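Local coordinates for NAD-dependent aldehyde dehydrogenase (PDB 3U4J), which probably oxidises aldehyde or oxo groups with NAD or NADP as acceptor, forms a tetramer, and binds a calcium ion in the crystal, at residues T39-S44 with G49-T54; T145-N148 with R153-L156; S179-W184 with L466-Y471; P276-A281 with D417-L422. All coordinates share one frame; numbering follows the deposited sequence.

Interaction 1 of 4, residues T39-S44 with G49-T54; sequences TIDRVS and GEVVGT. With CA (calcium ion), chain E.
Arg42 lies against Val52 and Gly53 of the returning strand. Its CB is 3.8 Å from the carbonyl O of Gly53. Next, CG meets Val52 CG2 at 4.0 Å, the two side chains running alongside each other. CG stands anti to the backbone N (chi1 174°), and the chain then bends about the CB-CG bond (chi2 55°). The guanidinium leaves the hairpin there: NE bonds the carbonyl of Glu112 and NH2 that of Ile347. Both backbone polar atoms of Arg42 are used. Its N donates to Gly53 O (2.7 Å). Its O takes a nearly straight bond from Val52 N (2.8 Å) and a weak one from Gly53 N. Beyond the bulge, Ser44 N donates to Glu50 O at 2.8 Å. On the other face Thr54 lies beside Asp41, the two side chains pointing the same way; its off-staggered torsion (chi1 126°) makes the short approach of CG2 to Asp41 OD1 doubtful. With a glycine in place of Thr54, the Asp41 side chain would probably lose this neighbour and be freer to turn. Glu50 OE2 binds the calcium ion at 2.3 Å, with Leu17 O and three waters. Water 1 also donates to Val51 O. The whole is an antiparallel beta hairpin with a classic beta bulge.

Interaction 2 of 4, residues T145-N148 with R153-L156; sequences THNN and RLGL
Thr145 pairs with Leu156 as the non-hydrogen-bonded pair of two antiparallel strands. Its CA sits 3.4 Å from Gly155 O in a CA-H...O contact. Its methyl CG2 meets Leu156 CD2 at 4.0 Å. The hydroxyl turns elsewhere: OG1 bonds Val157 O of the second subunit. CG2 is anti to the carbonyl carbon and OG1 lies between N and C (chi1 52°), which points the two branches at different partners.

His146 comes next and pairs with Gly155. This is the hydrogen-bonded pair. His146 N donates to Gly155 O at 2.8 Å, tilted well out of the carbonyl plane. Gly155 N returns a straighter bond to His146 O at 3.0 Å. The same Gly155 O lies at the edge of the imidazole, near the ring plane. A beta carbon on Gly155 would fall only 3.0 Å from His146 CB, so glycine suits this position. His146 also packs on Leu466 of the third subunit.

Asn147 lies past the strand. Its side chain crosses that of Leu154 obliquely, Asn147 OD1 lying 3.8 Å from Leu154 CD1, and that methyl also touches His146 O. The amide is held from outside: OD1 accepts from Arg447 NE of the fourth subunit, and ND2 donates to Arg159 O of the second.

Leu156 packs on Leu156 of the second subunit, and Thr145 joins a strand of that chain in an antiparallel ladder. The result is a beta hairpin whose sheet runs on across a subunit interface, consistent with the oligomerisation region of the aldehyde dehydrogenase family.

Interaction 3 of 4, residues S179-W184 with L466-Y471; sequences SERVPW and LPIGGY
Ile468 touches Glu180 through a single methyl. Its CD1 sits against the Glu180 carboxylate, 3.4 Å from OE1 and 3.6 Å from CD. The two side chains cross at about a right angle. Ile468 CG1 lies between the backbone N and C (chi1 68°), and CD1 then extends straight on to reach the acid. Arg181 NH1 is a looser neighbour, 4.5 Å from the same CD1. That NH1 makes a salt bridge with Glu180 OE1 at 2.9 Å, coming in on the anti side of the carboxylate. NH2 of Arg181 bonds Thr247 OG1, so two groups fix the guanidinium. With an alanine at Glu180, Arg181 NH1 would probably be left without its charged mate in a buried place. Helix 174-187 links two parallel strands, 153-168 and 191-195, which pair with each other: a beta-alpha-beta crossover, as in the probable NAD-binding domain of this family. Even at the contact the backbones stand apart, with the CA atoms of Glu180 and Ile468 9.6 Å from each other. The rest of the two segments does not touch, and only 78 Å² is buried. Trp184 makes no contact with 466-471; its NE1 bonds Gly481 O. At the far end of the loop, Tyr471 OH bonds Glu160 of the third subunit.

Interaction 4 of 4, residues P276-A281 with D417-L422; sequences PQIVFA and DEAVAL
Leu422 N donates to Glu418 O at 2.9 Å, one of the helical bonds that hold the turn presenting Ala419 to Ile278. Ala421 N makes the same kind of bond to Asp417 O, at 3.1 Å. The contact itself is apolar and rests on three side chains. Ala419 CB points at the strand and meets Ile278 CG2 at 3.9 Å. Ile278 sets CG2 anti to its own N, beside the carbonyl carbon, and this turns the methyl to the helix. The second partner of Ala419 CB is the far end of the Phe280 ring, with CZ at 4.4 Å. The methyl approaches that ring obliquely. The small alanine allows a close approach: the CA atoms of Ile278 and Ala419 are 7.0 Å apart. Phe280 also meets Phe413 edge-to-face, which helps fix its ring. The helix has further anchors, with Glu418 OE2 bonding Lys414 N and Leu422 O taking a bond from Arg309. Strand 275-279 runs between the parallel strands 307-313 and 431-435. Helix 416-424 follows strand 407-413 of the same sheet and lies over one of its faces, next to helix 439-448, which Val420 and Phe280 both touch.

From the N terminus, interaction 1 comes first and closes a short beta hairpin. Interaction 2 closes a second one; in each, four residues separate the two segments. The two lie on opposite sides of the chain's centre, about 58 Å apart between centres. Strand 153-168 of interaction 2 leads on to helix 174-187 of interaction 3. Interaction 3 then closes a loop of 281 residues, bringing the late segment 466-471 back to that helix. Interaction 4 is nested inside this loop and ties a strand to a helix in the other large sheet. None of the four cross. Interactions 2 and 3 both reach the third subunit.

Interaction 1 of 4, residues T39-S44 with G49-T54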
loop_
_atom_site.group_PDB
_atom_site.type_symbol
_atom_site.label_atom_id
_atom_site.label_comp_id
_atom_site.label_asym_id
_atom_site.label_seq_id
_atom_site.Cartn_x
_atom_site.Cartn_y
_atom_site.Cartn_z
ATOM N N THR A 39 -15.128 41.179 -21.761
ATOM C CA THR A 39 -14.523 39.973 -22.338
ATOM C C THR A 39 -13.061 40.228 -22.701
ATOM O O THR A 39 -12.587 41.381 -22.679
ATOM C CB THR A 39 -15.271 39.490 -23.612
ATOM O OG1 THR A 39 -15.151 40.494 -24.623
ATOM C CG2 THR A 39 -16.764 39.209 -23.343
ATOM N N ILE A 40 -12.350 39.146 -23.013
ATOM C CA ILE A 40 -10.931 39.178 -23.390
ATOM C C ILE A 40 -10.847 38.431 -24.694
ATOM O O ILE A 40 -11.471 37.390 -24.835
ATOM C CB ILE A 40 -10.049 38.415 -22.339
ATOM C CG1 ILE A 40 -9.993 39.197 -21.029
ATOM C CG2 ILE A 40 -8.592 38.172 -22.865
ATOM C CD1 ILE A 40 -9.640 38.331 -19.824
ATOM N N ASP A 41 -10.115 38.963 -25.654
ATOM C CA ASP A 41 -9.917 38.270 -26.921
ATOM C C ASP A 41 -8.554 37.568 -26.910
ATOM O O ASP A 41 -7.606 38.041 -26.273
ATOM C CB ASP A 41 -9.899 39.274 -28.085
ATOM C CG ASP A 41 -11.270 39.908 -28.378
ATOM O OD1 ASP A 41 -12.332 39.414 -27.953
ATOM O OD2 ASP A 41 -11.280 40.925 -29.101
ATOM N N ARG A 42 -8.466 36.471 -27.653
ATOM C CA ARG A 42 -7.199 35.804 -27.932
ATOM C C ARG A 42 -6.910 35.861 -29.435
ATOM O O ARG A 42 -7.682 35.349 -30.240
ATOM C CB ARG A 42 -7.230 34.315 -27.484
ATOM C CG ARG A 42 -5.989 33.536 -27.874
ATOM C CD ARG A 42 -4.726 34.213 -27.356
ATOM N NE ARG A 42 -3.574 33.306 -27.368
ATOM C CZ ARG A 42 -2.303 33.694 -27.255
ATOM N NH1 ARG A 42 -2.005 34.989 -27.148
ATOM N NH2 ARG A 42 -1.324 32.782 -27.278
ATOM N N VAL A 43 -5.786 36.458 -29.796
ATOM C CA VAL A 43 -5.311 36.470 -31.165
ATOM C C VAL A 43 -4.403 35.265 -31.306
ATOM O O VAL A 43 -3.591 34.994 -30.416
ATOM C CB VAL A 43 -4.535 37.798 -31.491
ATOM C CG1 VAL A 43 -3.770 37.709 -32.816
ATOM C CG2 VAL A 43 -5.520 39.007 -31.556
ATOM N N SER A 44 -4.536 34.528 -32.408
ATOM C CA SER A 44 -3.691 33.357 -32.631
ATOM C C SER A 44 -2.238 33.787 -32.675
ATOM O O SER A 44 -1.893 34.726 -33.407
ATOM C CB SER A 44 -4.041 32.657 -33.921
ATOM O OG SER A 44 -2.958 31.813 -34.347
ATOM N N GLY A 49 -3.148 38.780 -36.238
ATOM C CA GLY A 49 -4.446 39.434 -36.440
ATOM C C GLY A 49 -5.679 38.537 -36.474
ATOM O O GLY A 49 -6.804 39.040 -36.585
ATOM N N GLU A 50 -5.497 37.216 -36.391
ATOM C CA GLU A 50 -6.657 36.314 -36.363
ATOM C C GLU A 50 -7.180 36.164 -34.936
ATOM O O GLU A 50 -6.469 35.691 -34.056
ATOM C CB GLU A 50 -6.315 34.932 -36.945
ATOM C CG GLU A 50 -5.836 34.942 -38.417
ATOM C CD GLU A 50 -6.953 35.136 -39.453
ATOM O OE1 GLU A 50 -6.606 35.298 -40.650
ATOM O OE2 GLU A 50 -8.159 35.103 -39.109
ATOM N N VAL A 51 -8.428 36.558 -34.714
ATOM C CA VAL A 51 -9.023 36.476 -33.381
ATOM C C VAL A 51 -9.696 35.100 -33.278
ATOM O O VAL A 51 -10.654 34.816 -34.006
ATOM C CB VAL A 51 -10.042 37.620 -33.136
ATOM C CG1 VAL A 51 -10.659 37.498 -31.762
ATOM C CG2 VAL A 51 -9.357 39.026 -33.321
ATOM N N VAL A 52 -9.177 34.259 -32.384
ATOM C CA VAL A 52 -9.585 32.841 -32.343
ATOM C C VAL A 52 -10.402 32.453 -31.132
ATOM O O VAL A 52 -10.968 31.356 -31.099
ATOM C CB VAL A 52 -8.354 31.874 -32.472
ATOM C CG1 VAL A 52 -7.737 32.012 -33.837
ATOM C CG2 VAL A 52 -7.315 32.150 -31.366
ATOM N N GLY A 53 -10.454 33.318 -30.127
ATOM C CA GLY A 53 -11.334 33.077 -29.005
ATOM C C GLY A 53 -11.646 34.335 -28.220
ATOM O O GLY A 53 -10.852 35.275 -28.199
ATOM N N THR A 54 -12.804 34.345 -27.578
ATOM C CA THR A 54 -13.110 35.355 -26.566
ATOM C C THR A 54 -13.916 34.774 -25.432
ATOM O O THR A 54 -14.766 33.905 -25.632
ATOM C CB THR A 54 -13.726 36.725 -27.125
ATOM O OG1 THR A 54 -14.969 37.071 -26.479
ATOM C CG2 THR A 54 -13.787 36.819 -28.627
HETATM CA CA CA E . -10.406 34.929 -38.616
HETATM O O HOH W 1 -10.466 33.583 -36.567
HETATM O O HOH W 2 -10.786 34.971 -41.062
HETATM O O HOH W 3 -12.839 34.858 -38.839
#

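Interaction 2 of 4, residues T145-N148 with R153-L156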
loop_
_atom_site.group_PDB
_atom_site.type_symbol
_atom_site.label_atom_id
_atom_site.label_comp_id
_atom_site.label_asym_id
_atom_site.label_seq_id
_atom_site.Cartn_x
_atom_site.Cartn_y
_atom_site.Cartn_z
ATOM N N THR A 145 -7.389 -0.063 8.202
ATOM C CA THR A 145 -7.870 -0.576 9.496
ATOM C C THR A 145 -6.678 -1.044 10.318
ATOM O O THR A 145 -5.691 -1.561 9.786
ATOM C CB THR A 145 -8.833 -1.807 9.365
ATOM O OG1 THR A 145 -8.223 -2.829 8.547
ATOM C CG2 THR A 145 -10.138 -1.419 8.734
ATOM N N HIS A 146 -6.784 -0.858 11.623
ATOM C CA HIS A 146 -5.776 -1.324 12.534
ATOM C C HIS A 146 -6.523 -2.190 13.541
ATOM O O HIS A 146 -7.198 -1.688 14.435
ATOM C CB HIS A 146 -5.095 -0.109 13.168
ATOM C CG HIS A 146 -4.381 0.755 12.165
ATOM N ND1 HIS A 146 -3.068 0.536 11.796
ATOM C CD2 HIS A 146 -4.807 1.804 11.424
ATOM C CE1 HIS A 146 -2.712 1.427 10.885
ATOM N NE2 HIS A 146 -3.741 2.222 10.654
ATOM N N ASN A 147 -6.449 -3.493 13.327
ATOM C CA ASN A 147 -7.249 -4.481 14.039
ATOM C C ASN A 147 -6.429 -5.066 15.174
ATOM O O ASN A 147 -6.832 -6.058 15.781
ATOM C CB ASN A 147 -7.649 -5.610 13.064
ATOM C CG ASN A 147 -8.804 -6.460 13.578
ATOM O OD1 ASN A 147 -9.698 -5.949 14.243
ATOM N ND2 ASN A 147 -8.771 -7.767 13.299
ATOM N N ASN A 148 -5.269 -4.454 15.443
ATOM C CA ASN A 148 -4.306 -4.996 16.387
ATOM C C ASN A 148 -3.876 -3.968 17.440
ATOM O O ASN A 148 -2.738 -3.986 17.887
ATOM C CB ASN A 148 -3.079 -5.512 15.604
ATOM C CG ASN A 148 -2.463 -4.437 14.717
ATOM O OD1 ASN A 148 -2.964 -3.293 14.632
ATOM N ND2 ASN A 148 -1.357 -4.780 14.079
ATOM N N ARG A 153 -10.524 -2.055 21.182
ATOM C CA ARG A 153 -10.467 -0.948 20.225
ATOM C C ARG A 153 -10.351 -1.379 18.755
ATOM O O ARG A 153 -9.942 -2.493 18.438
ATOM C CB ARG A 153 -9.286 -0.002 20.513
ATOM C CG ARG A 153 -9.318 0.753 21.866
ATOM C CD ARG A 153 -8.227 1.830 21.921
ATOM N NE ARG A 153 -6.874 1.267 21.836
ATOM C CZ ARG A 153 -5.756 1.947 22.107
ATOM N NH1 ARG A 153 -5.825 3.223 22.480
ATOM N NH2 ARG A 153 -4.573 1.344 22.021
ATOM N N LEU A 154 -10.683 -0.452 17.866
ATOM C CA LEU A 154 -10.465 -0.646 16.440
ATOM C C LEU A 154 -9.957 0.681 15.903
ATOM O O LEU A 154 -10.526 1.724 16.191
ATOM C CB LEU A 154 -11.771 -1.063 15.753
ATOM C CG LEU A 154 -11.778 -1.251 14.230
ATOM C CD1 LEU A 154 -10.744 -2.308 13.831
ATOM C CD2 LEU A 154 -13.210 -1.617 13.741
ATOM N N GLY A 155 -8.864 0.658 15.156
ATOM C CA GLY A 155 -8.373 1.885 14.536
ATOM C C GLY A 155 -8.865 1.971 13.099
ATOM O O GLY A 155 -8.824 0.986 12.356
ATOM N N LEU A 156 -9.365 3.132 12.722
ATOM C CA LEU A 156 -9.778 3.375 11.355
ATOM C C LEU A 156 -9.073 4.617 10.877
ATOM O O LEU A 156 -8.913 5.588 11.624
ATOM C CB LEU A 156 -11.284 3.600 11.247
ATOM C CG LEU A 156 -12.220 2.539 11.834
ATOM C CD1 LEU A 156 -13.669 3.016 11.723
ATOM C CD2 LEU A 156 -12.039 1.171 11.163
#

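Interaction 3 of 4, residues S179-W184 with L466-Y471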
loop_
_atom_site.group_PDB
_atom_site.type_symbol
_atom_site.label_atom_id
_atom_site.label_comp_id
_atom_site.label_asym_id
_atom_site.label_seq_id
_atom_site.Cartn_x
_atom_site.Cartn_y
_atom_site.Cartn_z
ATOM N N SER A 179 -6.402 18.288 -17.089
ATOM C CA SER A 179 -6.613 16.857 -17.062
ATOM C C SER A 179 -5.699 16.106 -16.074
ATOM O O SER A 179 -6.017 14.982 -15.685
ATOM C CB SER A 179 -6.483 16.274 -18.472
ATOM O OG SER A 179 -7.528 16.740 -19.305
ATOM N N GLU A 180 -4.576 16.716 -15.675
ATOM C CA GLU A 180 -3.725 16.165 -14.590
ATOM C C GLU A 180 -4.208 16.583 -13.196
ATOM O O GLU A 180 -3.689 16.107 -12.199
ATOM C CB GLU A 180 -2.276 16.660 -14.694
ATOM C CG GLU A 180 -1.485 16.286 -15.916
ATOM C CD GLU A 180 -0.089 16.955 -15.905
ATOM O OE1 GLU A 180 0.164 17.882 -15.078
ATOM O OE2 GLU A 180 0.750 16.559 -16.743
ATOM N N ARG A 181 -5.150 17.515 -13.115
ATOM C CA ARG A 181 -5.576 18.065 -11.800
ATOM C C ARG A 181 -7.047 17.772 -11.516
ATOM O O ARG A 181 -7.366 17.167 -10.503
ATOM C CB ARG A 181 -5.374 19.588 -11.733
ATOM C CG ARG A 181 -3.926 20.057 -11.996
ATOM C CD ARG A 181 -2.957 19.742 -10.840
ATOM N NE ARG A 181 -1.659 20.330 -11.178
ATOM C CZ ARG A 181 -0.784 19.802 -12.024
ATOM N NH1 ARG A 181 -0.996 18.604 -12.568
ATOM N NH2 ARG A 181 0.320 20.474 -12.329
ATOM N N VAL A 182 -7.935 18.233 -12.394
ATOM C CA VAL A 182 -9.378 18.099 -12.172
ATOM C C VAL A 182 -9.817 16.651 -11.865
ATOM O O VAL A 182 -10.513 16.425 -10.883
ATOM C CB VAL A 182 -10.219 18.734 -13.331
ATOM C CG1 VAL A 182 -11.731 18.407 -13.201
ATOM C CG2 VAL A 182 -9.992 20.268 -13.404
ATOM N N PRO A 183 -9.399 15.663 -12.689
ATOM C CA PRO A 183 -9.936 14.300 -12.428
ATOM C C PRO A 183 -9.500 13.724 -11.076
ATOM O O PRO A 183 -10.271 13.022 -10.438
ATOM C CB PRO A 183 -9.346 13.451 -13.587
ATOM C CG PRO A 183 -8.969 14.418 -14.656
ATOM C CD PRO A 183 -8.578 15.700 -13.914
ATOM N N TRP A 184 -8.282 14.031 -10.635
ATOM C CA TRP A 184 -7.805 13.580 -9.354
ATOM C C TRP A 184 -8.555 14.239 -8.199
ATOM O O TRP A 184 -8.864 13.586 -7.181
ATOM C CB TRP A 184 -6.295 13.795 -9.234
ATOM C CG TRP A 184 -5.500 12.634 -9.854
ATOM C CD1 TRP A 184 -4.906 11.605 -9.177
ATOM C CD2 TRP A 184 -5.254 12.389 -11.258
ATOM N NE1 TRP A 184 -4.317 10.733 -10.072
ATOM C CE2 TRP A 184 -4.505 11.189 -11.349
ATOM C CE3 TRP A 184 -5.580 13.076 -12.442
ATOM C CZ2 TRP A 184 -4.054 10.658 -12.579
ATOM C CZ3 TRP A 184 -5.159 12.538 -13.687
ATOM C CH2 TRP A 184 -4.400 11.329 -13.740
ATOM N N LEU A 466 2.483 7.044 -13.052
ATOM C CA LEU A 466 3.520 7.544 -12.163
ATOM C C LEU A 466 3.278 8.980 -11.690
ATOM O O LEU A 466 2.745 9.794 -12.471
ATOM C CB LEU A 466 4.896 7.478 -12.858
ATOM C CG LEU A 466 5.650 6.166 -12.643
ATOM C CD1 LEU A 466 5.074 5.067 -13.555
ATOM C CD2 LEU A 466 7.173 6.350 -12.917
ATOM N N PRO A 467 3.709 9.305 -10.440
ATOM C CA PRO A 467 3.569 10.645 -9.836
ATOM C C PRO A 467 4.508 11.668 -10.462
ATOM O O PRO A 467 5.589 11.312 -10.962
ATOM C CB PRO A 467 4.014 10.444 -8.390
ATOM C CG PRO A 467 4.969 9.230 -8.477
ATOM C CD PRO A 467 4.330 8.347 -9.495
ATOM N N ILE A 468 4.077 12.928 -10.430
ATOM C CA ILE A 468 4.877 14.035 -10.940
ATOM C C ILE A 468 4.942 15.143 -9.884
ATOM O O ILE A 468 3.976 15.398 -9.134
ATOM C CB ILE A 468 4.363 14.583 -12.337
ATOM C CG1 ILE A 468 3.004 15.282 -12.219
ATOM C CG2 ILE A 468 4.340 13.444 -13.435
ATOM C CD1 ILE A 468 2.479 15.950 -13.523
ATOM N N GLY A 469 6.071 15.841 -9.851
ATOM C CA GLY A 469 6.158 17.039 -9.016
ATOM C C GLY A 469 7.633 17.374 -8.852
ATOM O O GLY A 469 8.466 16.641 -9.362
ATOM N N GLY A 470 7.946 18.457 -8.143
ATOM C CA GLY A 470 9.340 18.915 -8.035
ATOM C C GLY A 470 9.975 18.862 -6.657
ATOM O O GLY A 470 9.296 18.693 -5.634
ATOM N N TYR A 471 11.296 18.973 -6.649
ATOM C CA TYR A 471 12.051 19.208 -5.422
ATOM C C TYR A 471 12.307 20.697 -5.398
ATOM O O TYR A 471 12.100 21.370 -6.423
ATOM C CB TYR A 471 13.411 18.510 -5.525
ATOM C CG TYR A 471 13.461 16.993 -5.291
ATOM C CD1 TYR A 471 14.500 16.435 -4.532
ATOM C CD2 TYR A 471 12.506 16.128 -5.837
ATOM C CE1 TYR A 471 14.589 15.049 -4.324
ATOM C CE2 TYR A 471 12.584 14.725 -5.628
ATOM C CZ TYR A 471 13.623 14.218 -4.865
ATOM O OH TYR A 471 13.712 12.873 -4.646
#

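Interaction 4 of 4, residues P276-A281 with D417-L422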
loop_
_atom_site.group_PDB
_atom_site.type_symbol
_atom_site.label_atom_id
_atom_site.label_comp_id
_atom_site.label_asym_id
_atom_site.label_seq_id
_atom_site.Cartn_x
_atom_site.Cartn_y
_atom_site.Cartn_z
ATOM N N PRO A 276 18.248 19.518 -16.526
ATOM C CA PRO A 276 19.391 19.082 -17.312
ATOM C C PRO A 276 19.142 17.736 -17.985
ATOM O O PRO A 276 18.439 16.889 -17.437
ATOM C CB PRO A 276 20.487 18.946 -16.252
ATOM C CG PRO A 276 19.744 18.557 -14.990
ATOM C CD PRO A 276 18.328 19.076 -15.115
ATOM N N GLN A 277 19.688 17.538 -19.179
ATOM C CA GLN A 277 19.909 16.200 -19.697
ATOM C C GLN A 277 21.417 15.909 -19.652
ATOM O O GLN A 277 22.224 16.694 -20.165
ATOM C CB GLN A 277 19.403 16.062 -21.127
ATOM C CG GLN A 277 17.914 16.372 -21.282
ATOM C CD GLN A 277 17.283 15.603 -22.416
ATOM O OE1 GLN A 277 17.185 14.373 -22.361
ATOM N NE2 GLN A 277 16.809 16.323 -23.443
ATOM N N ILE A 278 21.778 14.773 -19.065
ATOM C CA ILE A 278 23.186 14.400 -18.897
ATOM C C ILE A 278 23.426 13.274 -19.866
ATOM O O ILE A 278 22.724 12.263 -19.810
ATOM C CB ILE A 278 23.500 13.877 -17.466
ATOM C CG1 ILE A 278 23.217 14.932 -16.377
ATOM C CG2 ILE A 278 24.997 13.475 -17.369
ATOM C CD1 ILE A 278 21.755 15.371 -16.282
ATOM N N VAL A 279 24.399 13.474 -20.759
ATOM C CA VAL A 279 24.738 12.512 -21.775
ATOM C C VAL A 279 26.174 12.039 -21.540
ATOM O O VAL A 279 27.159 12.801 -21.682
ATOM C CB VAL A 279 24.585 13.070 -23.190
ATOM C CG1 VAL A 279 24.774 11.949 -24.240
ATOM C CG2 VAL A 279 23.218 13.698 -23.347
ATOM N N PHE A 280 26.262 10.775 -21.137
ATOM C CA PHE A 280 27.543 10.139 -20.891
ATOM C C PHE A 280 28.111 9.599 -22.162
ATOM O O PHE A 280 27.374 9.290 -23.109
ATOM C CB PHE A 280 27.389 9.024 -19.844
ATOM C CG PHE A 280 27.234 9.552 -18.472
ATOM C CD1 PHE A 280 28.343 9.917 -17.730
ATOM C CD2 PHE A 280 25.961 9.723 -17.915
ATOM C CE1 PHE A 280 28.200 10.423 -16.434
ATOM C CE2 PHE A 280 25.805 10.226 -16.626
ATOM C CZ PHE A 280 26.927 10.558 -15.878
ATOM N N ALA A 281 29.439 9.475 -22.162
ATOM C CA ALA A 281 30.190 8.991 -23.310
ATOM C C ALA A 281 29.690 7.648 -23.833
ATOM O O ALA A 281 29.796 7.367 -25.028
ATOM C CB ALA A 281 31.692 8.923 -22.966
ATOM N N ASP A 417 30.542 12.340 -11.019
ATOM C CA ASP A 417 30.466 13.204 -9.840
ATOM C C ASP A 417 30.306 14.683 -10.244
ATOM O O ASP A 417 29.484 15.396 -9.653
ATOM C CB ASP A 417 31.660 13.036 -8.880
ATOM C CG ASP A 417 31.636 11.727 -8.094
ATOM O OD1 ASP A 417 32.639 11.458 -7.405
ATOM O OD2 ASP A 417 30.662 10.951 -8.151
ATOM N N GLU A 418 31.056 15.134 -11.257
ATOM C CA GLU A 418 30.920 16.510 -11.746
ATOM C C GLU A 418 29.524 16.760 -12.333
ATOM O O GLU A 418 28.937 17.819 -12.127
ATOM C CB GLU A 418 31.938 16.831 -12.848
ATOM C CG GLU A 418 33.320 17.152 -12.350
ATOM C CD GLU A 418 34.353 17.228 -13.485
ATOM O OE1 GLU A 418 35.553 17.011 -13.163
ATOM O OE2 GLU A 418 33.978 17.507 -14.667
ATOM N N ALA A 419 29.043 15.798 -13.107
ATOM C CA ALA A 419 27.754 15.915 -13.780
ATOM C C ALA A 419 26.656 16.069 -12.749
ATOM O O ALA A 419 25.728 16.849 -12.942
ATOM C CB ALA A 419 27.485 14.701 -14.650
ATOM N N VAL A 420 26.761 15.313 -11.655
ATOM C CA VAL A 420 25.781 15.431 -10.563
ATOM C C VAL A 420 25.824 16.821 -9.926
ATOM O O VAL A 420 24.771 17.474 -9.745
ATOM C CB VAL A 420 25.916 14.316 -9.505
ATOM C CG1 VAL A 420 25.021 14.637 -8.265
ATOM C CG2 VAL A 420 25.518 12.980 -10.112
ATOM N N ALA A 421 27.026 17.296 -9.600
ATOM C CA ALA A 421 27.146 18.617 -8.991
ATOM C C ALA A 421 26.606 19.718 -9.931
ATOM O O ALA A 421 25.910 20.637 -9.494
ATOM C CB ALA A 421 28.616 18.903 -8.563
ATOM N N LEU A 422 26.910 19.629 -11.219
ATOM C CA LEU A 422 26.368 20.613 -12.184
ATOM C C LEU A 422 24.839 20.545 -12.268
ATOM O O LEU A 422 24.143 21.590 -12.231
ATOM C CB LEU A 422 26.981 20.417 -13.576
ATOM C CG LEU A 422 28.443 20.868 -13.707
ATOM C CD1 LEU A 422 29.029 20.438 -15.060
ATOM C CD2 LEU A 422 28.597 22.383 -13.539
#